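Local coordinates for universal stress protein (Pseudomonas aeruginosa UCBPP-PA14, PDB 7MQ5) that is of unknown function but, as a universal stress protein, probably helps the bacterium withstand adverse conditions, at residues L228-A233 against L264-S269; I137-D142 against S159-I164; I14-L19 against K45-S50; Q79-E84 against W113-F118. All blocks are in the same frame, centred on the assembly; numbering follows the deposited sequence.

Contact 1: residues L228-A233 against L264-S269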
loop_
_atom_site.group_PDB
_atom_site.type_symbol
_atom_site.label_atom_id
_atom_site.label_comp_id
_atom_site.label_asym_id
_atom_site.label_seq_id
_atom_site.Cartn_x
_atom_site.Cartn_y
_atom_site.Cartn_z
ATOM N N LEU A 228 9.062 -15.445 -3.038
ATOM C CA LEU A 228 9.346 -14.951 -4.411
ATOM C C LEU A 228 9.107 -13.441 -4.512
ATOM O O LEU A 228 9.910 -12.767 -5.186
ATOM C CB LEU A 228 8.489 -15.718 -5.418
ATOM C CG LEU A 228 8.858 -17.189 -5.596
ATOM C CD1 LEU A 228 7.917 -17.873 -6.571
ATOM C CD2 LEU A 228 10.300 -17.337 -6.051
ATOM N N ILE A 229 8.074 -12.924 -3.847
ATOM C CA ILE A 229 7.766 -11.467 -3.939
ATOM C C ILE A 229 8.938 -10.685 -3.346
ATOM O O ILE A 229 9.476 -9.796 -4.007
ATOM C CB ILE A 229 6.388 -11.124 -3.349
ATOM C CG1 ILE A 229 5.263 -11.730 -4.199
ATOM C CG2 ILE A 229 6.236 -9.619 -3.179
ATOM C CD1 ILE A 229 3.928 -11.791 -3.506
ATOM N N PRO A 230 9.408 -10.966 -2.109
ATOM C CA PRO A 230 10.562 -10.230 -1.596
ATOM C C PRO A 230 11.846 -10.438 -2.421
ATOM O O PRO A 230 12.649 -9.524 -2.535
ATOM C CB PRO A 230 10.708 -10.736 -0.154
ATOM C CG PRO A 230 9.327 -11.228 0.207
ATOM C CD PRO A 230 8.769 -11.804 -1.077
ATOM N N ARG A 231 12.055 -11.628 -2.986
ATOM C CA ARG A 231 13.300 -11.801 -3.786
ATOM C C ARG A 231 13.282 -10.854 -4.987
ATOM O O ARG A 231 14.324 -10.256 -5.322
ATOM C CB ARG A 231 13.447 -13.230 -4.301
ATOM C CG ARG A 231 13.821 -14.234 -3.231
ATOM C CD ARG A 231 13.813 -15.614 -3.840
ATOM N NE ARG A 231 13.984 -16.658 -2.857
ATOM C CZ ARG A 231 13.906 -17.958 -3.154
ATOM N NH1 ARG A 231 13.614 -18.327 -4.389
ATOM N NH2 ARG A 231 14.080 -18.879 -2.226
ATOM N N THR A 232 12.136 -10.758 -5.650
ATOM C CA THR A 232 12.076 -9.885 -6.843
ATOM C C THR A 232 12.228 -8.428 -6.415
ATOM O O THR A 232 12.931 -7.675 -7.095
ATOM C CB THR A 232 10.794 -10.158 -7.625
ATOM O OG1 THR A 232 10.776 -11.544 -7.958
ATOM C CG2 THR A 232 10.695 -9.299 -8.860
ATOM N N ALA A 233 11.589 -8.040 -5.316
ATOM C CA ALA A 233 11.728 -6.651 -4.841
ATOM C C ALA A 233 13.194 -6.345 -4.556
ATOM O O ALA A 233 13.673 -5.263 -4.923
ATOM C CB ALA A 233 10.885 -6.428 -3.607
ATOM N N LEU A 264 4.888 -8.334 4.093
ATOM C CA LEU A 264 4.884 -7.015 4.779
ATOM C C LEU A 264 5.964 -6.931 5.858
ATOM O O LEU A 264 6.456 -5.825 6.104
ATOM C CB LEU A 264 3.493 -6.771 5.373
ATOM C CG LEU A 264 2.535 -6.041 4.438
ATOM C CD1 LEU A 264 1.075 -6.310 4.795
ATOM C CD2 LEU A 264 2.853 -4.553 4.423
ATOM N N ASP A 265 6.307 -8.061 6.469
ATOM C CA ASP A 265 7.335 -8.109 7.542
ATOM C C ASP A 265 8.738 -8.322 6.960
ATOM O O ASP A 265 9.679 -8.363 7.762
ATOM C CB ASP A 265 7.028 -9.227 8.544
ATOM C CG ASP A 265 6.137 -8.831 9.715
ATOM O OD1 ASP A 265 5.800 -7.626 9.844
ATOM O OD2 ASP A 265 5.790 -9.733 10.500
ATOM N N THR A 266 8.872 -8.427 5.631
ATOM C CA THR A 266 10.176 -8.752 4.985
ATOM C C THR A 266 10.613 -7.645 4.020
ATOM O O THR A 266 11.805 -7.366 3.922
ATOM C CB THR A 266 10.094 -10.086 4.217
ATOM O OG1 THR A 266 9.633 -11.093 5.117
ATOM C CG2 THR A 266 11.407 -10.517 3.600
ATOM N N LEU A 267 9.675 -7.054 3.298
ATOM C CA LEU A 267 10.053 -6.058 2.269
ATOM C C LEU A 267 10.782 -4.874 2.893
ATOM O O LEU A 267 10.427 -4.445 4.019
ATOM C CB LEU A 267 8.795 -5.562 1.560
ATOM C CG LEU A 267 8.137 -6.550 0.596
ATOM C CD1 LEU A 267 6.779 -6.018 0.177
ATOM C CD2 LEU A 267 9.004 -6.807 -0.629
ATOM N N GLU A 268 11.729 -4.337 2.130
ATOM C CA GLU A 268 12.467 -3.104 2.495
ATOM C C GLU A 268 11.900 -1.927 1.694
ATOM O O GLU A 268 12.235 -0.787 2.019
ATOM C CB GLU A 268 13.962 -3.304 2.263
ATOM C CG GLU A 268 14.550 -4.397 3.148
ATOM C CD GLU A 268 16.049 -4.628 3.055
ATOM O OE1 GLU A 268 16.622 -4.425 1.969
ATOM O OE2 GLU A 268 16.646 -4.988 4.089
ATOM N N SER A 269 11.090 -2.202 0.678
ATOM C CA SER A 269 10.392 -1.161 -0.104
ATOM C C SER A 269 9.217 -0.619 0.712
ATOM O O SER A 269 8.775 -1.277 1.654
ATOM C CB SER A 269 9.851 -1.743 -1.409
ATOM O OG SER A 269 8.810 -2.693 -1.148
#
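Leu-267 and Thr-266 meet Ala-233 and Pro-230 where the loop between helix 258-264 and strand 270-274 runs past helix 225-236, in the Rossmann-like alpha/beta fold of the universal stress proteins. The tightest touch is that of Leu-267 CD2 on Ala-233 CB, at 3.5 Å. The same methyl group lies 3.9 Å from Pro-230 CA, so it sits on the helix surface between residues one turn apart. Leu-267 reaches there because its CG stands beside the backbone N (chi1 -73°), which carries the branched end nearer to the helix than the CB direction alone would. Thr-266, exposed to solvent, adds a second contact: its CG2 lies 3.8 Å from Pro-230 CB, with the two side chains roughly perpendicular. Its hydroxyl bonds back to Val-262 O, an orientation that leaves the methyl facing the proline ring. No hydrogen bond joins the two segments. Farther out, Lys-127 NZ donates hydrogen bonds to both Leu-264 O and Leu-267 O and ties the loop down, while Ala-233 and Leu-267 both rest on Thr-241 of strand 240-244. Pro-230 has no N-H to give to the preceding turn, and the helix is kinked there; its CG lies 4.0 Å from Thr-266 CG2.

Contact 2: residues I137-D142 against S159-I164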
loop_
_atom_site.group_PDB
_atom_site.type_symbol
_atom_site.label_atom_id
_atom_site.label_comp_id
_atom_site.label_asym_id
_atom_site.label_seq_id
_atom_site.Cartn_x
_atom_site.Cartn_y
_atom_site.Cartn_z
ATOM N N ILE A 137 8.813 0.310 -9.450
ATOM C CA ILE A 137 7.535 -0.019 -8.768
ATOM C C ILE A 137 7.214 -1.476 -9.100
ATOM O O ILE A 137 7.194 -1.816 -10.289
ATOM C CB ILE A 137 6.411 0.918 -9.251
ATOM C CG1 ILE A 137 6.852 2.387 -9.296
ATOM C CG2 ILE A 137 5.141 0.700 -8.428
ATOM C CD1 ILE A 137 7.400 2.929 -7.996
ATOM N N LEU A 138 6.953 -2.280 -8.076
ATOM C CA LEU A 138 6.676 -3.715 -8.272
ATOM C C LEU A 138 5.228 -4.026 -7.899
ATOM O O LEU A 138 4.819 -3.699 -6.794
ATOM C CB LEU A 138 7.633 -4.539 -7.409
ATOM C CG LEU A 138 7.460 -6.051 -7.508
ATOM C CD1 LEU A 138 7.710 -6.555 -8.928
ATOM C CD2 LEU A 138 8.385 -6.721 -6.513
ATOM N N ALA A 139 4.490 -4.636 -8.816
ATOM C CA ALA A 139 3.112 -5.109 -8.554
ATOM C C ALA A 139 3.156 -6.624 -8.353
ATOM O O ALA A 139 3.760 -7.309 -9.189
ATOM C CB ALA A 139 2.211 -4.741 -9.706
ATOM N N ALA A 140 2.510 -7.141 -7.307
ATOM C CA ALA A 140 2.468 -8.594 -7.042
ATOM C C ALA A 140 1.081 -9.138 -7.391
ATOM O O ALA A 140 0.090 -8.679 -6.818
ATOM C CB ALA A 140 2.813 -8.878 -5.600
ATOM N N VAL A 141 1.030 -10.093 -8.313
ATOM C CA VAL A 141 -0.240 -10.745 -8.723
ATOM C C VAL A 141 -0.018 -12.264 -8.817
ATOM O O VAL A 141 1.100 -12.748 -8.512
ATOM C CB VAL A 141 -0.712 -10.161 -10.065
ATOM C CG1 VAL A 141 -0.951 -8.658 -9.981
ATOM C CG2 VAL A 141 0.271 -10.499 -11.179
ATOM N N ASP A 142 -1.086 -13.001 -9.099
ATOM C CA ASP A 142 -0.973 -14.452 -9.418
ATOM C C ASP A 142 -1.775 -14.644 -10.702
ATOM O O ASP A 142 -2.998 -14.797 -10.617
ATOM C CB ASP A 142 -1.430 -15.376 -8.284
ATOM C CG ASP A 142 -1.290 -16.862 -8.613
ATOM O OD1 ASP A 142 -0.944 -17.188 -9.774
ATOM O OD2 ASP A 142 -1.524 -17.689 -7.707
ATOM N N SER A 159 -3.667 -0.963 -11.502
ATOM C CA SER A 159 -4.043 0.460 -11.701
ATOM C C SER A 159 -3.243 1.351 -10.744
ATOM O O SER A 159 -2.762 2.417 -11.142
ATOM C CB SER A 159 -5.520 0.641 -11.507
ATOM O OG SER A 159 -5.891 1.978 -11.775
ATOM N N HIS A 160 -3.135 0.926 -9.489
ATOM C CA HIS A 160 -2.414 1.765 -8.501
ATOM C C HIS A 160 -0.913 1.766 -8.811
ATOM O O HIS A 160 -0.295 2.839 -8.783
ATOM C CB HIS A 160 -2.661 1.296 -7.061
ATOM C CG HIS A 160 -4.016 1.614 -6.504
ATOM N ND1 HIS A 160 -5.138 0.847 -6.782
ATOM C CD2 HIS A 160 -4.440 2.602 -5.685
ATOM C CE1 HIS A 160 -6.182 1.341 -6.139
ATOM N NE2 HIS A 160 -5.774 2.403 -5.449
ATOM N N ALA A 161 -0.353 0.599 -9.141
ATOM C CA ALA A 161 1.102 0.535 -9.418
ATOM C C ALA A 161 1.476 1.368 -10.649
ATOM O O ALA A 161 2.491 2.074 -10.618
ATOM C CB ALA A 161 1.529 -0.897 -9.582
ATOM N N TYR A 162 0.637 1.322 -11.686
ATOM C CA TYR A 162 0.859 2.109 -12.925
ATOM C C TYR A 162 0.720 3.605 -12.621
ATOM O O TYR A 162 1.562 4.381 -13.085
ATOM C CB TYR A 162 -0.104 1.612 -14.005
ATOM C CG TYR A 162 -0.106 2.377 -15.305
ATOM C CD1 TYR A 162 1.065 2.856 -15.874
ATOM C CD2 TYR A 162 -1.275 2.502 -16.035
ATOM C CE1 TYR A 162 1.059 3.511 -17.096
ATOM C CE2 TYR A 162 -1.299 3.142 -17.264
ATOM C CZ TYR A 162 -0.126 3.649 -17.797
ATOM O OH TYR A 162 -0.130 4.279 -19.006
ATOM N N ASP A 163 -0.283 4.006 -11.843
ATOM C CA ASP A 163 -0.412 5.456 -11.536
ATOM C C ASP A 163 0.813 5.920 -10.744
ATOM O O ASP A 163 1.294 7.040 -10.970
ATOM C CB ASP A 163 -1.680 5.750 -10.749
ATOM C CG ASP A 163 -2.956 5.482 -11.516
ATOM O OD1 ASP A 163 -2.898 5.414 -12.766
ATOM O OD2 ASP A 163 -3.994 5.336 -10.856
ATOM N N ILE A 164 1.312 5.077 -9.848
ATOM C CA ILE A 164 2.500 5.476 -9.040
ATOM C C ILE A 164 3.711 5.596 -9.976
ATOM O O ILE A 164 4.471 6.568 -9.862
ATOM C CB ILE A 164 2.732 4.479 -7.891
ATOM C CG1 ILE A 164 1.659 4.648 -6.816
ATOM C CG2 ILE A 164 4.121 4.643 -7.310
ATOM C CD1 ILE A 164 1.639 3.572 -5.776
#
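Ile-137 of strand 136-141 packs on Ala-161 and Ile-164 of helix 148-167, within the beta-alpha-beta unit that strand 171-178 completes. Strand and helix segments run almost exactly antiparallel, at 174°, with axes 8.4 Å apart, as expected of a helix lying back along the strand it follows. From its CB, which points toward the helix, Ile-137 divides into two branches that serve different residues. The short branch, CG2, lies 3.7 Å from Ala-161 O and also approaches the Ala-161 methyl. The long branch starts at CG1, 4.1 Å from Ile-164 CG2, and then bends: chi2 of -55° folds CD1 back instead of extending it, and this end methyl comes to 3.8 Å from the same Ile-164 CG2. Ile-137 and Ile-164 cross at about a right angle, one methyl of the helix residue resting against the bent arm of the strand residue. All four touching residues are buried; no hydrogen bond crosses the interface, and apart from Ala-161 O the groups that meet are aliphatic. Ala-161 also reaches Leu-172 on the next strand, whereas the CB of Leu-138 points away, and that side chain packs on helix 225-236 on the other face of the sheet. Small residues allow the close approach at the middle of the contact: Ala-139 and Ala-161 have CA atoms 6.1 Å apart, and Ala-139 CB meets Ala-161 CB at 3.9 Å.

Contact 3: residues I14-L19 against K45-S50; sequences IEPDQL and KRRDHS
Asp-17 and Arg-47 form a salt bridge between two surface loops, those that follow strands 9-13 and 37-43 and lead into the next helices of the alpha/beta fold. The charged part is bidentate and end-on: Arg-47 NH1 gives a hydrogen bond of 2.8 Å to Asp-17 OD2, and Arg-47 NH2 gives one of 3.0 Å to Asp-17 OD1. The grip is not flat, since carboxylate and guanidinium planes are turned 41° apart. Asp-17 OD1 uses its syn lone pair, with the oxygen close to the guanidinium plane; OD2 is also met on the syn side, but its donor stands 22° out of the carboxylate plane. A bend at chi3 (-63°) turns the guanidinium so that its NH1 and NH2 end faces Asp-17. Its NE is held in a second salt bridge by Glu-44, whose other carboxylate oxygen bonds to His-49 NE2, so one acid positions both side chains. Packing contacts fill in beside these bonds. Pro-16 CG lies 3.5 Å from Arg-47 NH1, and Pro-16 CB lies 3.7 Å from His-49 CE1. That same CE1 stands over one face of the Arg-47 guanidinium, toward its rim, so the histidine presents its edge to the flat head. Further hydrogen bonds shape the second loop. Gln-71 holds both Arg-47 O and His-49 N, and His-49 is the N-cap of helix 50-62. Asp-48 makes an Asx turn: its OD1 receives Ser-50 N at 2.9 Å and, from the same face of the carboxylate, Ser-50 OG at 2.6 Å.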
loop_
_atom_site.group_PDB
_atom_site.type_symbol
_atom_site.label_atom_id
_atom_site.label_comp_id
_atom_site.label_asym_id
_atom_site.label_seq_id
_atom_site.Cartn_x
_atom_site.Cartn_y
_atom_site.Cartn_z
ATOM N N ILE A 14 1.336 12.016 10.904
ATOM C CA ILE A 14 2.521 12.853 11.237
ATOM C C ILE A 14 3.050 12.438 12.608
ATOM O O ILE A 14 2.279 12.458 13.573
ATOM C CB ILE A 14 2.140 14.355 11.229
ATOM C CG1 ILE A 14 1.611 14.821 9.868
ATOM C CG2 ILE A 14 3.313 15.210 11.699
ATOM C CD1 ILE A 14 2.618 14.755 8.739
ATOM N N GLU A 15 4.332 12.093 12.683
ATOM C CA GLU A 15 4.984 11.761 13.972
ATOM C C GLU A 15 5.565 13.036 14.564
ATOM O O GLU A 15 6.147 13.855 13.854
ATOM C CB GLU A 15 6.137 10.772 13.792
ATOM C CG GLU A 15 5.711 9.365 13.431
ATOM C CD GLU A 15 5.205 8.503 14.580
ATOM O OE1 GLU A 15 5.345 8.911 15.753
ATOM O OE2 GLU A 15 4.706 7.396 14.301
ATOM N N PRO A 16 5.407 13.265 15.880
ATOM C CA PRO A 16 6.018 14.446 16.496
ATOM C C PRO A 16 7.514 14.378 16.866
ATOM O O PRO A 16 8.143 15.444 16.939
ATOM C CB PRO A 16 5.202 14.607 17.789
ATOM C CG PRO A 16 4.699 13.209 18.109
ATOM C CD PRO A 16 4.457 12.563 16.763
ATOM N N ASP A 17 8.085 13.175 17.034
ATOM C CA ASP A 17 9.447 13.086 17.642
ATOM C C ASP A 17 10.458 12.288 16.802
ATOM O O ASP A 17 11.566 12.051 17.303
ATOM C CB ASP A 17 9.342 12.467 19.042
ATOM C CG ASP A 17 8.448 13.246 19.997
ATOM O OD1 ASP A 17 8.585 14.482 20.053
ATOM O OD2 ASP A 17 7.596 12.610 20.654
ATOM N N GLN A 18 10.131 11.913 15.570
ATOM C CA GLN A 18 11.086 11.131 14.737
ATOM C C GLN A 18 11.917 12.099 13.878
ATOM O O GLN A 18 11.479 13.239 13.670
ATOM C CB GLN A 18 10.304 10.118 13.894
ATOM C CG GLN A 18 9.596 9.042 14.716
ATOM C CD GLN A 18 10.526 7.990 15.281
ATOM O OE1 GLN A 18 11.718 7.949 14.980
ATOM N NE2 GLN A 18 9.975 7.097 16.089
ATOM N N LEU A 19 13.063 11.648 13.363
ATOM C CA LEU A 19 13.943 12.527 12.541
ATOM C C LEU A 19 13.667 12.389 11.046
ATOM O O LEU A 19 14.337 13.090 10.251
ATOM C CB LEU A 19 15.408 12.231 12.856
ATOM C CG LEU A 19 15.838 12.544 14.285
ATOM C CD1 LEU A 19 17.352 12.537 14.369
ATOM C CD2 LEU A 19 15.290 13.888 14.753
ATOM N N LYS A 45 -2.445 12.689 22.963
ATOM C CA LYS A 45 -3.320 13.430 23.900
ATOM C C LYS A 45 -2.550 14.548 24.614
ATOM O O LYS A 45 -3.098 15.656 24.728
ATOM C CB LYS A 45 -3.873 12.475 24.961
ATOM C CG LYS A 45 -4.823 13.106 25.970
ATOM C CD LYS A 45 -5.363 12.134 26.998
ATOM C CE LYS A 45 -4.320 11.652 27.986
ATOM N NZ LYS A 45 -4.900 10.760 29.017
ATOM N N ARG A 46 -1.308 14.293 25.034
ATOM C CA ARG A 46 -0.676 15.222 26.015
ATOM C C ARG A 46 -0.271 16.587 25.443
ATOM O O ARG A 46 -0.777 17.620 25.949
ATOM C CB ARG A 46 0.549 14.569 26.659
ATOM C CG ARG A 46 1.262 15.489 27.644
ATOM C CD ARG A 46 2.362 14.802 28.416
ATOM N NE ARG A 46 3.434 14.331 27.565
ATOM C CZ ARG A 46 4.589 14.955 27.346
ATOM N NH1 ARG A 46 4.858 16.109 27.930
ATOM N NH2 ARG A 46 5.477 14.407 26.534
ATOM N N ARG A 47 0.681 16.625 24.521
ATOM C CA ARG A 47 1.212 17.947 24.096
ATOM C C ARG A 47 0.264 18.634 23.107
ATOM O O ARG A 47 -0.380 17.947 22.314
ATOM C CB ARG A 47 2.609 17.782 23.503
ATOM C CG ARG A 47 3.634 17.291 24.512
ATOM C CD ARG A 47 4.935 16.898 23.854
ATOM N NE ARG A 47 4.725 15.785 22.941
ATOM C CZ ARG A 47 5.673 15.223 22.202
ATOM N NH1 ARG A 47 5.384 14.213 21.403
ATOM N NH2 ARG A 47 6.910 15.682 22.248
ATOM N N ASP A 48 0.202 19.958 23.168
ATOM C CA ASP A 48 -0.629 20.769 22.244
ATOM C C ASP A 48 0.207 21.021 20.984
ATOM O O ASP A 48 1.110 21.861 21.031
ATOM C CB ASP A 48 -1.093 22.067 22.907
ATOM C CG ASP A 48 -2.017 22.915 22.050
ATOM O OD1 ASP A 48 -2.117 22.630 20.853
ATOM O OD2 ASP A 48 -2.637 23.854 22.605
ATOM N N HIS A 49 -0.081 20.294 19.906
ATOM C CA HIS A 49 0.688 20.453 18.642
ATOM C C HIS A 49 -0.006 21.434 17.687
ATOM O O HIS A 49 0.439 21.519 16.539
ATOM C CB HIS A 49 0.888 19.093 17.963
ATOM C CG HIS A 49 1.713 18.143 18.751
ATOM N ND1 HIS A 49 3.050 18.366 18.983
ATOM C CD2 HIS A 49 1.412 16.957 19.317
ATOM C CE1 HIS A 49 3.537 17.359 19.681
ATOM N NE2 HIS A 49 2.554 16.470 19.884
ATOM N N SER A 50 -1.001 22.193 18.167
ATOM C CA SER A 50 -1.818 23.069 17.286
ATOM C C SER A 50 -0.956 24.099 16.545
ATOM O O SER A 50 -1.167 24.292 15.330
ATOM C CB SER A 50 -2.921 23.745 18.070
ATOM O OG SER A 50 -2.387 24.568 19.089
#

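Contact 4: residues Q79-E84 against W113-F118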
loop_
_atom_site.group_PDB
_atom_site.type_symbol
_atom_site.label_atom_id
_atom_site.label_comp_id
_atom_site.label_asym_id
_atom_site.label_seq_id
_atom_site.Cartn_x
_atom_site.Cartn_y
_atom_site.Cartn_z
ATOM N N GLN A 79 -6.809 2.902 16.076
ATOM C CA GLN A 79 -8.231 3.330 16.130
ATOM C C GLN A 79 -8.342 4.835 15.869
ATOM O O GLN A 79 -9.314 5.260 15.212
ATOM C CB GLN A 79 -8.847 2.927 17.463
ATOM C CG GLN A 79 -9.151 1.439 17.512
ATOM C CD GLN A 79 -9.598 1.007 18.878
ATOM O OE1 GLN A 79 -10.769 0.708 19.093
ATOM N NE2 GLN A 79 -8.673 1.032 19.821
ATOM N N THR A 80 -7.377 5.614 16.356
ATOM C CA THR A 80 -7.399 7.081 16.126
ATOM C C THR A 80 -7.259 7.356 14.622
ATOM O O THR A 80 -8.007 8.186 14.065
ATOM C CB THR A 80 -6.292 7.771 16.926
ATOM O OG1 THR A 80 -6.476 7.500 18.314
ATOM C CG2 THR A 80 -6.283 9.260 16.700
ATOM N N ILE A 81 -6.343 6.641 13.981
ATOM C CA ILE A 81 -6.130 6.809 12.518
ATOM C C ILE A 81 -7.398 6.423 11.747
ATOM O O ILE A 81 -7.823 7.193 10.864
ATOM C CB ILE A 81 -4.920 5.972 12.074
ATOM C CG1 ILE A 81 -3.649 6.473 12.756
ATOM C CG2 ILE A 81 -4.791 5.982 10.564
ATOM C CD1 ILE A 81 -2.467 5.558 12.622
ATOM N N ILE A 82 -7.977 5.255 12.034
ATOM C CA ILE A 82 -9.187 4.838 11.267
ATOM C C ILE A 82 -10.353 5.795 11.563
ATOM O O ILE A 82 -11.077 6.147 10.614
ATOM C CB ILE A 82 -9.506 3.358 11.536
ATOM C CG1 ILE A 82 -8.406 2.475 10.938
ATOM C CG2 ILE A 82 -10.886 2.986 11.013
ATOM C CD1 ILE A 82 -8.463 1.032 11.357
ATOM N N ALA A 83 -10.513 6.245 12.808
ATOM C CA ALA A 83 -11.615 7.195 13.091
ATOM C C ALA A 83 -11.415 8.474 12.267
ATOM O O ALA A 83 -12.416 9.058 11.801
ATOM C CB ALA A 83 -11.706 7.497 14.566
ATOM N N GLU A 84 -10.170 8.918 12.115
ATOM C CA GLU A 84 -9.919 10.155 11.333
ATOM C C GLU A 84 -10.209 9.902 9.848
ATOM O O GLU A 84 -10.762 10.790 9.171
ATOM C CB GLU A 84 -8.491 10.650 11.543
ATOM C CG GLU A 84 -8.343 12.121 11.229
ATOM C CD GLU A 84 -8.949 13.044 12.277
ATOM O OE1 GLU A 84 -9.484 12.546 13.317
ATOM O OE2 GLU A 84 -8.859 14.263 12.070
ATOM N N TRP A 113 0.002 -3.615 12.399
ATOM C CA TRP A 113 -0.780 -4.765 11.886
ATOM C C TRP A 113 -2.279 -4.536 12.103
ATOM O O TRP A 113 -3.061 -4.894 11.208
ATOM C CB TRP A 113 -0.274 -6.078 12.486
ATOM C CG TRP A 113 0.832 -6.662 11.664
ATOM C CD1 TRP A 113 2.151 -6.828 11.975
ATOM C CD2 TRP A 113 0.697 -7.052 10.288
ATOM N NE1 TRP A 113 2.816 -7.373 10.903
ATOM C CE2 TRP A 113 1.959 -7.475 9.842
ATOM C CE3 TRP A 113 -0.377 -7.043 9.394
ATOM C CZ2 TRP A 113 2.154 -7.967 8.552
ATOM C CZ3 TRP A 113 -0.177 -7.488 8.108
ATOM C CH2 TRP A 113 1.072 -7.951 7.701
ATOM N N LYS A 114 -2.676 -3.955 13.232
ATOM C CA LYS A 114 -4.121 -3.706 13.467
ATOM C C LYS A 114 -4.611 -2.641 12.477
ATOM O O LYS A 114 -5.734 -2.767 11.981
ATOM C CB LYS A 114 -4.349 -3.334 14.931
ATOM C CG LYS A 114 -4.172 -4.511 15.881
ATOM C CD LYS A 114 -4.346 -4.177 17.341
ATOM C CE LYS A 114 -4.193 -5.396 18.225
ATOM N NZ LYS A 114 -4.268 -5.032 19.654
ATOM N N LEU A 115 -3.779 -1.645 12.187
ATOM C CA LEU A 115 -4.165 -0.626 11.183
ATOM C C LEU A 115 -4.386 -1.319 9.832
ATOM O O LEU A 115 -5.398 -1.052 9.159
ATOM C CB LEU A 115 -3.066 0.435 11.068
ATOM C CG LEU A 115 -3.268 1.457 9.955
ATOM C CD1 LEU A 115 -4.552 2.235 10.154
ATOM C CD2 LEU A 115 -2.071 2.386 9.860
ATOM N N LEU A 116 -3.438 -2.154 9.423
ATOM C CA LEU A 116 -3.578 -2.820 8.103
ATOM C C LEU A 116 -4.779 -3.764 8.065
ATOM O O LEU A 116 -5.415 -3.882 7.017
ATOM C CB LEU A 116 -2.302 -3.596 7.792
ATOM C CG LEU A 116 -1.086 -2.737 7.481
ATOM C CD1 LEU A 116 0.146 -3.599 7.315
ATOM C CD2 LEU A 116 -1.316 -1.883 6.247
ATOM N N ARG A 117 -5.066 -4.431 9.177
ATOM C CA ARG A 117 -6.199 -5.379 9.236
ATOM C C ARG A 117 -7.527 -4.637 9.057
ATOM O O ARG A 117 -8.319 -5.027 8.177
ATOM C CB ARG A 117 -6.130 -6.096 10.587
ATOM C CG ARG A 117 -7.224 -7.119 10.823
ATOM C CD ARG A 117 -6.873 -7.977 12.026
ATOM N NE ARG A 117 -5.588 -8.647 11.852
ATOM C CZ ARG A 117 -4.465 -8.392 12.526
ATOM N NH1 ARG A 117 -4.432 -7.494 13.498
ATOM N NH2 ARG A 117 -3.372 -9.077 12.240
ATOM N N PHE A 118 -7.701 -3.536 9.789
ATOM C CA PHE A 118 -9.040 -2.890 9.869
ATOM C C PHE A 118 -9.233 -1.693 8.946
ATOM O O PHE A 118 -10.387 -1.270 8.820
ATOM C CB PHE A 118 -9.341 -2.542 11.328
ATOM C CG PHE A 118 -9.539 -3.775 12.171
ATOM C CD1 PHE A 118 -10.656 -4.579 11.986
ATOM C CD2 PHE A 118 -8.596 -4.159 13.107
ATOM C CE1 PHE A 118 -10.836 -5.735 12.735
ATOM C CE2 PHE A 118 -8.780 -5.308 13.860
ATOM C CZ PHE A 118 -9.896 -6.096 13.671
#
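Ile-82 and Leu-115, whose CA atoms are 7.4 Å apart, are the closest CA pair between the segments of helices 77-88 and 110-118, neighbours in the N-terminal half of this Rossmann-like alpha/beta fold. The helix segments run in broadly the same direction, crossing at -32° with axes 9.9 Å apart, and the side-chain atoms that meet between them are aliphatic carbons. Leu-115 CD1 is the hub: it lies 3.8 Å from Ile-81 CG2 and 3.9 Å from Ile-82 CG1. With CG placed opposite the backbone N (chi1 173°), the leucine sends its end nearer to the other helix than its CB direction does. It crosses Ile-81 roughly at right angles but slides past Ile-82, the two pointing in opposite directions. Ile-82 stretches on, its long branch extended, so that CD1 reaches the foot of Phe-118, at 3.7 Å from Phe-118 CB. Beneath this layer Ile-81 lies on strands 9-13, 37-43 and 92-96, and Leu-115 shares Lys-95 with it, so both helices are seated on the same sheet face. The Phe-118 ring itself leads away from helix 77-88, with Arg-117 CG over its centre, 3.8 Å above the plane.

From the N terminus the four contacts close in series, and none nests in or crosses another. Contact 3 joins the loops after the first two strands at the molecular surface; contact 4 then bridges helices 77-88 and 110-118, its nearest atoms about 8 Å from contact 3. After strand 123-126 the chain enters the second half, where contact 2 closes the short strand-helix turn-back and contact 1 joins helix 225-236 to the loop before strand 270-274. Contacts 1 and 2 touch where strand 136-141 meets helix 225-236, with Leu-138 against Thr-232 and Ala-233. Contacts 1 and 4 link the halves: Trp-113 packs on Leu-264, and its NE1 probably bonds to Asp-265 OD1.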